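Local coordinates for trans-2-enoyl-CoA reductase [NADH] (Treponema denticola, PDB 4GGP), which catalyses the NADH-dependent reduction of the carbon-carbon double bond of crotonyl-CoA to butyryl-CoA in fatty acid synthesis, at residues G170-G175 and A190-D195; A231-G236 and K251-L256; Q241-K246 and V287-P292; G279-A284 and S297-M302. One frame throughout, in Å; residues are numbered along the deposited sequence.

Interaction 1: G170-G175 and A190-D195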
loop_
_atom_site.group_PDB
_atom_site.type_symbol
_atom_site.label_atom_id
_atom_site.label_comp_id
_atom_site.label_asym_id
_atom_site.label_seq_id
_atom_site.Cartn_x
_atom_site.Cartn_y
_atom_site.Cartn_z
ATOM N N GLY A 170 -19.291 17.035 -10.425
ATOM C CA GLY A 170 -20.624 17.445 -10.832
ATOM C C GLY A 170 -21.703 17.148 -9.807
ATOM O O GLY A 170 -22.294 18.067 -9.240
ATOM N N LYS A 171 -21.963 15.866 -9.569
ATOM C CA LYS A 171 -23.001 15.455 -8.625
ATOM C C LYS A 171 -22.431 14.919 -7.302
ATOM O O LYS A 171 -21.469 14.151 -7.299
ATOM C CB LYS A 171 -23.909 14.400 -9.266
ATOM C CG LYS A 171 -25.098 14.017 -8.408
ATOM C CD LYS A 171 -25.227 12.511 -8.255
ATOM C CE LYS A 171 -25.999 11.894 -9.407
ATOM N NZ LYS A 171 -26.492 10.530 -9.056
ATOM N N THR A 172 -23.033 15.331 -6.186
ATOM C CA THR A 172 -22.661 14.841 -4.855
ATOM C C THR A 172 -22.805 13.321 -4.757
ATOM O O THR A 172 -23.766 12.749 -5.274
ATOM C CB THR A 172 -23.543 15.486 -3.753
ATOM O OG1 THR A 172 -23.294 16.893 -3.698
ATOM C CG2 THR A 172 -23.247 14.878 -2.387
ATOM N N PHE A 173 -21.849 12.674 -4.092
ATOM C CA PHE A 173 -21.858 11.222 -3.946
ATOM C C PHE A 173 -22.283 10.801 -2.541
ATOM O O PHE A 173 -21.617 11.127 -1.556
ATOM C CB PHE A 173 -20.476 10.660 -4.283
ATOM C CG PHE A 173 -20.352 9.180 -4.074
ATOM C CD1 PHE A 173 -21.004 8.291 -4.912
ATOM C CD2 PHE A 173 -19.564 8.677 -3.053
ATOM C CE1 PHE A 173 -20.885 6.930 -4.726
ATOM C CE2 PHE A 173 -19.444 7.318 -2.860
ATOM C CZ PHE A 173 -20.104 6.442 -3.698
ATOM N N THR A 174 -23.394 10.073 -2.462
ATOM C CA THR A 174 -23.958 9.635 -1.189
ATOM C C THR A 174 -24.096 8.114 -1.147
ATOM O O THR A 174 -24.399 7.485 -2.159
ATOM C CB THR A 174 -25.352 10.262 -0.959
ATOM O OG1 THR A 174 -25.290 11.673 -1.199
ATOM C CG2 THR A 174 -25.839 10.012 0.467
ATOM N N GLY A 175 -23.876 7.526 0.025
ATOM C CA GLY A 175 -24.032 6.094 0.193
ATOM C C GLY A 175 -23.979 5.655 1.645
ATOM O O GLY A 175 -23.603 6.429 2.528
ATOM N N ALA A 190 -20.178 13.036 -0.122
ATOM C CA ALA A 190 -19.028 13.784 -0.592
ATOM C C ALA A 190 -19.508 14.729 -1.684
ATOM O O ALA A 190 -19.991 14.291 -2.729
ATOM C CB ALA A 190 -17.959 12.843 -1.124
ATOM N N GLU A 191 -19.397 16.026 -1.423
ATOM C CA GLU A 191 -19.826 17.045 -2.371
ATOM C C GLU A 191 -18.786 17.189 -3.476
ATOM O O GLU A 191 -17.600 16.975 -3.234
ATOM C CB GLU A 191 -20.051 18.373 -1.643
ATOM C CG GLU A 191 -21.239 18.333 -0.694
ATOM C CD GLU A 191 -21.029 19.165 0.555
ATOM O OE1 GLU A 191 -20.420 20.252 0.457
ATOM O OE2 GLU A 191 -21.469 18.726 1.637
ATOM N N PRO A 192 -19.229 17.535 -4.697
ATOM C CA PRO A 192 -18.339 17.605 -5.859
ATOM C C PRO A 192 -17.169 18.552 -5.632
ATOM O O PRO A 192 -17.347 19.633 -5.075
ATOM C CB PRO A 192 -19.246 18.147 -6.965
ATOM C CG PRO A 192 -20.619 17.795 -6.536
ATOM C CD PRO A 192 -20.614 17.894 -5.046
ATOM N N ALA A 193 -15.981 18.136 -6.054
ATOM C CA ALA A 193 -14.784 18.943 -5.871
ATOM C C ALA A 193 -14.739 20.075 -6.883
ATOM O O ALA A 193 -15.409 20.026 -7.915
ATOM C CB ALA A 193 -13.541 18.078 -5.997
ATOM N N ASN A 194 -13.944 21.096 -6.580
ATOM C CA ASN A 194 -13.679 22.160 -7.536
ATOM C C ASN A 194 -12.377 21.895 -8.291
ATOM O O ASN A 194 -11.774 20.831 -8.143
ATOM C CB ASN A 194 -13.657 23.525 -6.840
ATOM C CG ASN A 194 -12.689 23.576 -5.677
ATOM O OD1 ASN A 194 -11.552 23.120 -5.776
ATOM N ND2 ASN A 194 -13.140 24.133 -4.556
ATOM N N ASP A 195 -11.942 22.859 -9.093
ATOM C CA ASP A 195 -10.726 22.694 -9.883
ATOM C C ASP A 195 -9.464 22.684 -9.030
ATOM O O ASP A 195 -8.545 21.910 -9.287
ATOM C CB ASP A 195 -10.621 23.776 -10.955
ATOM C CG ASP A 195 -11.537 23.518 -12.128
ATOM O OD1 ASP A 195 -11.935 22.351 -12.326
ATOM O OD2 ASP A 195 -11.856 24.480 -12.852
#
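Phe173 and Ala190 face each other as an antiparallel hydrogen-bonded pair, with CA atoms 5.1 Å apart. Both backbone bonds of the pair are made: Phe173 N donates to Ala190 O over 2.8 Å at 169° at the hydrogen, and Ala190 N returns a bond of 2.8 Å to Phe173 O at 161°. Ala190 O is also approached by carbon. Thr172 CA lies 3.5 Å from Ala190 O in a CA-H...O contact, and the methyl Thr172 CG2 reaches the same oxygen at 3.3 Å, so one carbonyl meets two successive residues of the facing segment. The pair closes the open end of a beta hairpin, the two-stranded antiparallel sheet of strands 173-178 and 185-190. Beyond it the chains leave strand geometry, and side chains replace the ladder. Here the van der Waals contacts centre on Thr172 and Pro192. Thr172 has CG2 anti to its N (chi1 -65° for OG1), which leaves OG1 beside the N and turned to the proline: it lies 3.2 Å from Pro192 CD and 3.7 Å from Glu191 CA. The other end of the pyrrolidine reaches back along the segment, with Pro192 CG 3.2 Å from Gly170 O and Pro192 CB near Gly170 N. The Phe173 ring takes no part in this proline packing. It leads away from residues 190-195 and lies against Ala242, Leu243, Pro289 and Val290, while Asn194 OD1 caps the following helix 195-205 through Glu197 N.

Interaction 2: A231-G236 and K251-L256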
loop_
_atom_site.group_PDB
_atom_site.type_symbol
_atom_site.label_atom_id
_atom_site.label_comp_id
_atom_site.label_asym_id
_atom_site.label_seq_id
_atom_site.Cartn_x
_atom_site.Cartn_y
_atom_site.Cartn_z
ATOM N N ALA A 231 3.690 1.151 -10.075
ATOM C CA ALA A 231 2.959 1.996 -9.138
ATOM C C ALA A 231 1.644 1.306 -8.795
ATOM O O ALA A 231 0.957 0.794 -9.677
ATOM C CB ALA A 231 2.700 3.366 -9.735
ATOM N N TYR A 232 1.306 1.272 -7.513
ATOM C CA TYR A 232 0.083 0.613 -7.076
ATOM C C TYR A 232 -1.113 1.554 -7.170
ATOM O O TYR A 232 -0.998 2.753 -6.914
ATOM C CB TYR A 232 0.234 0.077 -5.651
ATOM C CG TYR A 232 1.286 -0.998 -5.515
ATOM C CD1 TYR A 232 1.489 -1.930 -6.525
ATOM C CD2 TYR A 232 2.079 -1.081 -4.380
ATOM C CE1 TYR A 232 2.447 -2.912 -6.404
ATOM C CE2 TYR A 232 3.039 -2.066 -4.251
ATOM C CZ TYR A 232 3.220 -2.973 -5.272
ATOM O OH TYR A 232 4.169 -3.954 -5.155
ATOM N N SER A 233 -2.255 0.994 -7.548
ATOM C CA SER A 233 -3.488 1.751 -7.719
ATOM C C SER A 233 -4.696 0.863 -7.398
ATOM O O SER A 233 -4.539 -0.287 -6.979
ATOM C CB SER A 233 -3.586 2.281 -9.154
ATOM O OG SER A 233 -4.657 3.199 -9.300
ATOM N N TYR A 234 -5.893 1.398 -7.604
ATOM C CA TYR A 234 -7.124 0.674 -7.291
ATOM C C TYR A 234 -8.217 1.078 -8.274
ATOM O O TYR A 234 -8.334 2.246 -8.630
ATOM C CB TYR A 234 -7.552 0.977 -5.847
ATOM C CG TYR A 234 -8.758 0.201 -5.365
ATOM C CD1 TYR A 234 -8.776 -1.185 -5.408
ATOM C CD2 TYR A 234 -9.869 0.853 -4.840
ATOM C CE1 TYR A 234 -9.862 -1.902 -4.966
ATOM C CE2 TYR A 234 -10.970 0.137 -4.392
ATOM C CZ TYR A 234 -10.955 -1.242 -4.458
ATOM O OH TYR A 234 -12.030 -1.977 -4.024
ATOM N N ILE A 235 -9.004 0.110 -8.728
ATOM C CA ILE A 235 -10.120 0.397 -9.627
ATOM C C ILE A 235 -11.455 0.296 -8.885
ATOM O O ILE A 235 -12.298 1.188 -8.981
ATOM C CB ILE A 235 -10.098 -0.510 -10.878
ATOM C CG1 ILE A 235 -9.110 0.047 -11.911
ATOM C CG2 ILE A 235 -11.487 -0.631 -11.491
ATOM C CD1 ILE A 235 -8.946 -0.820 -13.136
ATOM N N GLY A 236 -11.638 -0.788 -8.138
ATOM C CA GLY A 236 -12.794 -0.925 -7.273
ATOM C C GLY A 236 -14.083 -1.378 -7.940
ATOM O O GLY A 236 -14.122 -1.602 -9.146
ATOM N N LYS A 251 -9.183 10.814 -11.809
ATOM C CA LYS A 251 -8.352 11.715 -12.600
ATOM C C LYS A 251 -6.873 11.521 -12.300
ATOM O O LYS A 251 -6.037 11.574 -13.201
ATOM C CB LYS A 251 -8.761 13.170 -12.375
ATOM C CG LYS A 251 -10.091 13.522 -13.010
ATOM C CD LYS A 251 -10.047 13.339 -14.518
ATOM C CE LYS A 251 -11.446 13.347 -15.119
ATOM N NZ LYS A 251 -12.245 12.168 -14.676
ATOM N N ALA A 252 -6.553 11.297 -11.030
ATOM C CA ALA A 252 -5.174 11.043 -10.641
ATOM C C ALA A 252 -4.702 9.703 -11.199
ATOM O O ALA A 252 -3.542 9.559 -11.584
ATOM C CB ALA A 252 -5.032 11.073 -9.135
ATOM N N LYS A 253 -5.609 8.729 -11.239
ATOM C CA LYS A 253 -5.309 7.413 -11.795
ATOM C C LYS A 253 -4.974 7.514 -13.278
ATOM O O LYS A 253 -3.993 6.935 -13.741
ATOM C CB LYS A 253 -6.484 6.452 -11.596
ATOM C CG LYS A 253 -6.268 5.079 -12.229
ATOM C CD LYS A 253 -7.462 4.154 -12.006
ATOM C CE LYS A 253 -8.667 4.584 -12.828
ATOM N NZ LYS A 253 -8.417 4.436 -14.289
ATOM N N GLU A 254 -5.804 8.248 -14.014
ATOM C CA GLU A 254 -5.576 8.488 -15.435
ATOM C C GLU A 254 -4.222 9.142 -15.677
ATOM O O GLU A 254 -3.538 8.830 -16.654
ATOM C CB GLU A 254 -6.688 9.357 -16.022
ATOM C CG GLU A 254 -8.032 8.657 -16.118
ATOM C CD GLU A 254 -9.112 9.549 -16.699
ATOM O OE1 GLU A 254 -9.051 10.778 -16.483
ATOM O OE2 GLU A 254 -10.020 9.020 -17.379
ATOM N N HIS A 255 -3.835 10.048 -14.785
ATOM C CA HIS A 255 -2.536 10.699 -14.889
ATOM C C HIS A 255 -1.426 9.681 -14.646
ATOM O O HIS A 255 -0.415 9.667 -15.350
ATOM C CB HIS A 255 -2.432 11.858 -13.892
ATOM C CG HIS A 255 -1.151 12.631 -13.991
ATOM N ND1 HIS A 255 0.022 12.204 -13.411
ATOM C CD2 HIS A 255 -0.867 13.810 -14.593
ATOM C CE1 HIS A 255 0.978 13.083 -13.656
ATOM N NE2 HIS A 255 0.465 14.067 -14.370
ATOM N N LEU A 256 -1.625 8.826 -13.649
ATOM C CA LEU A 256 -0.654 7.796 -13.308
ATOM C C LEU A 256 -0.483 6.809 -14.465
ATOM O O LEU A 256 0.631 6.383 -14.776
ATOM C CB LEU A 256 -1.098 7.062 -12.043
ATOM C CG LEU A 256 -0.085 6.147 -11.354
ATOM C CD1 LEU A 256 0.914 6.964 -10.560
ATOM C CD2 LEU A 256 -0.795 5.144 -10.452
#
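Lys253 lies along the end of strand 227-233 with the aliphatic part of its chain, touching Ser233, Tyr234 and Ile235. From CB the chain starts extended, CG anti to the backbone N (chi1 177°), which carries it out from the helix toward the strand. CG meets Ser233 OG at 3.8 Å, a plain packing distance to a hydroxyl. CD comes next and touches three residues: Ser233 OG again, Tyr234 O at 4.0 Å, and Ile235 CG1 at 4.4 Å. The chain then bends at chi3 and chi4. CE passes the carbonyl oxygen of Tyr244, and NZ ends in a salt bridge with Glu257 OE2, one turn further along the same helix. Lys253 is an NAD(+)-binding residue; in this structure Glu257 holds its amine. One turn on, Leu256 CD2 rests against Ala231 CB at 4.0 Å. Strand 231-233 and helix 251-256 run nearly antiparallel, at 151° with axes 10.3 Å apart, as expected when the helix is the return leg of a beta-alpha-beta crossover. Helix 248-266 accordingly leads from strand 227-233 to its parallel neighbour 270-276, where Leu256 also meets Val274, and Trp210 of helix 208-219 covers both Ala231 and Leu256.

Interaction 3: Q241-K246 and V287-P292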
loop_
_atom_site.group_PDB
_atom_site.type_symbol
_atom_site.label_atom_id
_atom_site.label_comp_id
_atom_site.label_asym_id
_atom_site.label_seq_id
_atom_site.Cartn_x
_atom_site.Cartn_y
_atom_site.Cartn_z
ATOM N N GLN A 241 -17.588 3.875 -8.476
ATOM C CA GLN A 241 -16.972 4.423 -9.685
ATOM C C GLN A 241 -17.054 5.949 -9.738
ATOM O O GLN A 241 -16.301 6.593 -10.466
ATOM C CB GLN A 241 -17.603 3.823 -10.945
ATOM C CG GLN A 241 -17.414 2.320 -11.100
ATOM C CD GLN A 241 -15.984 1.913 -11.440
ATOM O OE1 GLN A 241 -15.085 2.750 -11.528
ATOM N NE2 GLN A 241 -15.774 0.614 -11.636
ATOM N N ALA A 242 -17.968 6.520 -8.962
ATOM C CA ALA A 242 -18.137 7.969 -8.915
ATOM C C ALA A 242 -16.892 8.659 -8.375
ATOM O O ALA A 242 -16.626 9.813 -8.704
ATOM C CB ALA A 242 -19.354 8.337 -8.075
ATOM N N LEU A 243 -16.136 7.952 -7.539
ATOM C CA LEU A 243 -14.904 8.496 -6.979
ATOM C C LEU A 243 -13.664 7.945 -7.686
ATOM O O LEU A 243 -12.723 8.686 -7.978
ATOM C CB LEU A 243 -14.817 8.200 -5.479
ATOM C CG LEU A 243 -16.014 8.625 -4.629
ATOM C CD1 LEU A 243 -15.675 8.536 -3.153
ATOM C CD2 LEU A 243 -16.465 10.032 -4.988
ATOM N N TYR A 244 -13.673 6.645 -7.961
ATOM C CA TYR A 244 -12.489 5.965 -8.480
ATOM C C TYR A 244 -12.363 5.983 -10.002
ATOM O O TYR A 244 -11.285 5.731 -10.538
ATOM C CB TYR A 244 -12.416 4.534 -7.941
ATOM C CG TYR A 244 -12.022 4.477 -6.483
ATOM C CD1 TYR A 244 -10.692 4.591 -6.102
ATOM C CD2 TYR A 244 -12.978 4.327 -5.488
ATOM C CE1 TYR A 244 -10.322 4.549 -4.773
ATOM C CE2 TYR A 244 -12.615 4.281 -4.153
ATOM C CZ TYR A 244 -11.287 4.393 -3.804
ATOM O OH TYR A 244 -10.922 4.347 -2.483
ATOM N N ARG A 245 -13.455 6.284 -10.695
ATOM C CA ARG A 245 -13.399 6.447 -12.146
ATOM C C ARG A 245 -13.605 7.902 -12.573
ATOM O O ARG A 245 -12.797 8.455 -13.319
ATOM C CB ARG A 245 -14.417 5.540 -12.841
ATOM C CG ARG A 245 -14.390 5.639 -14.358
ATOM C CD ARG A 245 -15.294 4.607 -15.011
ATOM N NE ARG A 245 -15.152 4.600 -16.465
ATOM C CZ ARG A 245 -14.289 3.836 -17.129
ATOM N NH1 ARG A 245 -13.485 3.013 -16.470
ATOM N NH2 ARG A 245 -14.231 3.894 -18.452
ATOM N N LYS A 246 -14.681 8.518 -12.090
ATOM C CA LYS A 246 -15.028 9.874 -12.502
ATOM C C LYS A 246 -14.915 10.904 -11.382
ATOM O O LYS A 246 -15.400 12.032 -11.528
ATOM C CB LYS A 246 -16.429 9.909 -13.124
ATOM C CG LYS A 246 -16.438 9.603 -14.610
ATOM C CD LYS A 246 -17.605 8.704 -14.997
ATOM C CE LYS A 246 -17.488 8.246 -16.448
ATOM N NZ LYS A 246 -17.352 6.760 -16.575
ATOM N N VAL A 287 -13.458 7.909 5.621
ATOM C CA VAL A 287 -14.034 9.177 5.172
ATOM C C VAL A 287 -14.725 9.058 3.813
ATOM O O VAL A 287 -15.331 10.012 3.326
ATOM C CB VAL A 287 -12.980 10.309 5.118
ATOM C CG1 VAL A 287 -12.074 10.246 6.335
ATOM C CG2 VAL A 287 -12.165 10.222 3.840
ATOM N N ILE A 288 -14.634 7.882 3.204
ATOM C CA ILE A 288 -15.248 7.663 1.904
ATOM C C ILE A 288 -16.572 6.922 2.057
ATOM O O ILE A 288 -16.640 5.897 2.732
ATOM C CB ILE A 288 -14.313 6.861 0.974
ATOM C CG1 ILE A 288 -13.025 7.640 0.706
ATOM C CG2 ILE A 288 -15.012 6.525 -0.330
ATOM C CD1 ILE A 288 -11.772 6.861 1.041
ATOM N N PRO A 289 -17.639 7.454 1.441
ATOM C CA PRO A 289 -18.932 6.768 1.453
ATOM C C PRO A 289 -18.823 5.402 0.779
ATOM O O PRO A 289 -18.015 5.246 -0.140
ATOM C CB PRO A 289 -19.827 7.698 0.627
ATOM C CG PRO A 289 -19.177 9.039 0.718
ATOM C CD PRO A 289 -17.706 8.756 0.756
ATOM N N VAL A 290 -19.611 4.439 1.254
ATOM C CA VAL A 290 -19.673 3.074 0.711
ATOM C C VAL A 290 -18.483 2.179 1.081
ATOM O O VAL A 290 -18.680 1.024 1.468
ATOM C CB VAL A 290 -19.912 3.047 -0.824
ATOM C CG1 VAL A 290 -20.039 1.619 -1.318
ATOM C CG2 VAL A 290 -21.156 3.845 -1.186
ATOM N N ILE A 291 -17.264 2.711 0.977
ATOM C CA ILE A 291 -16.046 1.902 1.122
ATOM C C ILE A 291 -15.964 1.000 2.367
ATOM O O ILE A 291 -15.709 -0.196 2.229
ATOM C CB ILE A 291 -14.742 2.738 0.947
ATOM C CG1 ILE A 291 -14.491 3.033 -0.531
ATOM C CG2 ILE A 291 -13.546 1.992 1.511
ATOM C CD1 ILE A 291 -14.219 1.797 -1.365
ATOM N N PRO A 292 -16.190 1.551 3.576
ATOM C CA PRO A 292 -16.074 0.652 4.733
ATOM C C PRO A 292 -17.128 -0.461 4.751
ATOM O O PRO A 292 -16.861 -1.538 5.287
ATOM C CB PRO A 292 -16.264 1.592 5.928
ATOM C CG PRO A 292 -15.881 2.937 5.414
ATOM C CD PRO A 292 -16.369 2.952 3.997
#
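Leu243 pushes one methyl, CD1, into the shallow notch that Ile288 and Pro289 form side by side. It is closest to the branch methyl Ile288 CG2, at 3.5 Å, and reaches Pro289 CD at 4.4 Å, so the leucine tip is seated on the isoleucine and only brushes the proline ring. Leu243 and Ile288 run past one another in opposite directions, which brings methyl against methyl. The second bump is the Tyr244 ring, whose outer end enters between two isoleucine tips. Ile291 CD1 lies 4.1 Å from Tyr244 CE2, approaching the ring obliquely, and Ile288 CD1 lies 4.4 Å from Tyr244 OH on the other side of the ring plane. The ring reaches this position because Tyr244 CG stands anti to the carbonyl carbon (chi1 -73°). Ile288 thus serves both bumps, CG2 for the leucine and CD1 for the tyrosine. Tyr244 is the inferred proton donor of the reaction; within this contact the outer end of its ring is flanked by aliphatic groups, while the ring also meets Tyr234 edge-to-face. The backbone of 287-292 turns sharply at Val290 (phi 75°), the N-cap residue, before Ile291, which also touches Thr240, begins helix 291-305. The contact packs the short helix 241-244, which comes between strand 227-233 and helix 248-266 in the chain, against the start of helix 291-305.

Interaction 4: G279-A284 and S297-M302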
loop_
_atom_site.group_PDB
_atom_site.type_symbol
_atom_site.label_atom_id
_atom_site.label_comp_id
_atom_site.label_asym_id
_atom_site.label_seq_id
_atom_site.Cartn_x
_atom_site.Cartn_y
_atom_site.Cartn_z
ATOM N N GLY A 279 -8.855 -4.164 -2.818
ATOM C CA GLY A 279 -9.237 -3.205 -1.797
ATOM C C GLY A 279 -8.945 -3.717 -0.401
ATOM O O GLY A 279 -9.205 -4.879 -0.090
ATOM N N LEU A 280 -8.390 -2.849 0.436
ATOM C CA LEU A 280 -8.068 -3.195 1.816
ATOM C C LEU A 280 -8.322 -1.987 2.702
ATOM O O LEU A 280 -8.602 -0.897 2.204
ATOM C CB LEU A 280 -6.612 -3.651 1.940
ATOM C CG LEU A 280 -6.275 -4.981 1.252
ATOM C CD1 LEU A 280 -4.788 -5.285 1.313
ATOM C CD2 LEU A 280 -7.088 -6.136 1.856
ATOM N N VAL A 281 -8.247 -2.186 4.014
ATOM C CA VAL A 281 -8.459 -1.097 4.959
ATOM C C VAL A 281 -7.280 -0.134 4.910
ATOM O O VAL A 281 -6.142 -0.525 5.167
ATOM C CB VAL A 281 -8.630 -1.615 6.401
ATOM C CG1 VAL A 281 -8.804 -0.449 7.367
ATOM C CG2 VAL A 281 -9.819 -2.555 6.490
ATOM N N THR A 282 -7.557 1.120 4.557
ATOM C CA THR A 282 -6.528 2.159 4.537
ATOM C C THR A 282 -6.876 3.265 5.529
ATOM O O THR A 282 -7.987 3.307 6.057
ATOM C CB THR A 282 -6.362 2.796 3.139
ATOM O OG1 THR A 282 -7.538 3.544 2.805
ATOM C CG2 THR A 282 -6.111 1.733 2.077
ATOM N N ARG A 283 -5.923 4.159 5.771
ATOM C CA ARG A 283 -6.127 5.277 6.687
ATOM C C ARG A 283 -7.300 6.143 6.246
ATOM O O ARG A 283 -8.068 6.633 7.072
ATOM C CB ARG A 283 -4.859 6.129 6.778
ATOM C CG ARG A 283 -4.977 7.326 7.710
ATOM C CD ARG A 283 -3.722 8.188 7.672
ATOM N NE ARG A 283 -3.839 9.360 8.539
ATOM C CZ ARG A 283 -3.393 9.411 9.791
ATOM N NH1 ARG A 283 -2.791 8.358 10.324
ATOM N NH2 ARG A 283 -3.546 10.518 10.506
ATOM N N ALA A 284 -7.443 6.311 4.936
ATOM C CA ALA A 284 -8.494 7.161 4.384
ATOM C C ALA A 284 -9.876 6.495 4.285
ATOM O O ALA A 284 -10.874 7.181 4.067
ATOM C CB ALA A 284 -8.069 7.689 3.024
ATOM N N SER A 297 -18.128 -6.336 3.569
ATOM C CA SER A 297 -18.914 -7.308 2.813
ATOM C C SER A 297 -18.007 -8.160 1.928
ATOM O O SER A 297 -18.212 -9.365 1.793
ATOM C CB SER A 297 -19.958 -6.591 1.953
ATOM O OG SER A 297 -20.784 -5.756 2.754
ATOM N N LEU A 298 -17.002 -7.522 1.337
ATOM C CA LEU A 298 -16.030 -8.224 0.505
ATOM C C LEU A 298 -15.300 -9.265 1.343
ATOM O O LEU A 298 -15.173 -10.415 0.940
ATOM C CB LEU A 298 -15.025 -7.237 -0.083
ATOM C CG LEU A 298 -14.032 -7.817 -1.096
ATOM C CD1 LEU A 298 -14.772 -8.221 -2.355
ATOM C CD2 LEU A 298 -12.920 -6.820 -1.414
ATOM N N PHE A 299 -14.830 -8.843 2.515
ATOM C CA PHE A 299 -14.109 -9.716 3.432
ATOM C C PHE A 299 -14.942 -10.937 3.794
ATOM O O PHE A 299 -14.453 -12.067 3.748
ATOM C CB PHE A 299 -13.711 -8.965 4.710
ATOM C CG PHE A 299 -12.630 -7.925 4.503
ATOM C CD1 PHE A 299 -11.967 -7.821 3.291
ATOM C CD2 PHE A 299 -12.288 -7.049 5.523
ATOM C CE1 PHE A 299 -10.978 -6.866 3.100
ATOM C CE2 PHE A 299 -11.293 -6.091 5.340
ATOM C CZ PHE A 299 -10.641 -6.002 4.126
ATOM N N LYS A 300 -16.201 -10.707 4.150
ATOM C CA LYS A 300 -17.108 -11.800 4.480
ATOM C C LYS A 300 -17.199 -12.786 3.318
ATOM O O LYS A 300 -16.975 -13.982 3.489
ATOM C CB LYS A 300 -18.495 -11.250 4.811
ATOM C CG LYS A 300 -19.521 -12.311 5.200
ATOM C CD LYS A 300 -19.220 -12.879 6.576
ATOM C CE LYS A 300 -20.338 -13.780 7.063
ATOM N NZ LYS A 300 -20.095 -14.236 8.458
ATOM N N VAL A 301 -17.508 -12.265 2.135
ATOM C CA VAL A 301 -17.744 -13.089 0.954
ATOM C C VAL A 301 -16.493 -13.847 0.518
ATOM O O VAL A 301 -16.554 -15.032 0.183
ATOM C CB VAL A 301 -18.268 -12.225 -0.223
ATOM C CG1 VAL A 301 -18.176 -12.980 -1.548
ATOM C CG2 VAL A 301 -19.698 -11.767 0.050
HETATM N N MSE A 302 -15.349 -13.168 0.535
HETATM C CA MSE A 302 -14.118 -13.799 0.083
HETATM C C MSE A 302 -13.551 -14.781 1.103
HETATM O O MSE A 302 -12.950 -15.783 0.725
HETATM C CB MSE A 302 -13.081 -12.747 -0.325
HETATM C CG MSE A 302 -13.511 -11.943 -1.544
HETATM SE SE MSE A 302 -12.112 -10.774 -2.246
HETATM C CE MSE A 302 -11.080 -12.087 -3.246
#
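The backbone of Gly279, Leu280 and Val281 is extended (psi 136°, 171° and 119°) and passes helix 291-305 at a distance, Gly279 CA being 8.8 Å from Leu298 CA, so side chains have to bridge the gap. In Rossmann-fold terms this loop follows strand 270-276 of the parallel sheet, and its residues Leu280, Val281 and Thr282 bind NAD(+). Most of the bridging falls to Phe299, whose ring runs from the helix out to the loop and lies across both Leu280 and Val281 at about a right angle. Its two CE atoms divide the work. On one flank Phe299 CE1 meets Leu280 CD2 at 4.1 Å, from an oblique direction, and Gly279 O near the ring plane at 4.2 Å. Leu280 leaves its CA away from the helix, and only the end of the chain turns back to touch. The preceding residue, Leu298, adds a looser touch, its CD2 4.4 Å from Gly279 O. Outside the two segments, the Phe299 and His308 rings meet edge-to-face (T-shaped), Val281 touches Tyr374 of helix 371-380, and Gly279 N is bonded to Glu344 OE1. On the opposite flank of the Phe299 ring, Val281 CG2 lies near the ring plane, 4.0 Å from CE2.

How the interactions relate
Interaction 3 touches interactions 1 and 2. It meets interaction 1 through the Phe173 ring: Phe173 CE2 lies 3.5 Å from Pro289 CB, and Phe173 CD1 3.6 Å from Ala242 CB. It interleaves along the chain with interaction 2, where the substrate-binding Tyr234 has CD2 3.7 Å from CE1 of Tyr244, the inferred proton donor. Interaction 3 is joined to interaction 4 through helix 291-305 alone. Interaction 4 touches interaction 2 at the active site, Tyr234 CE1 being 3.3 Å from Gly279 N. Residues 231-236, 241-246, 251-256 and 279-284 thus each supply catalytic or ligand-binding residues. Interaction 1 is a surface contact that supplies none, with the Phe173 side chain about 8 Å from that of Tyr244.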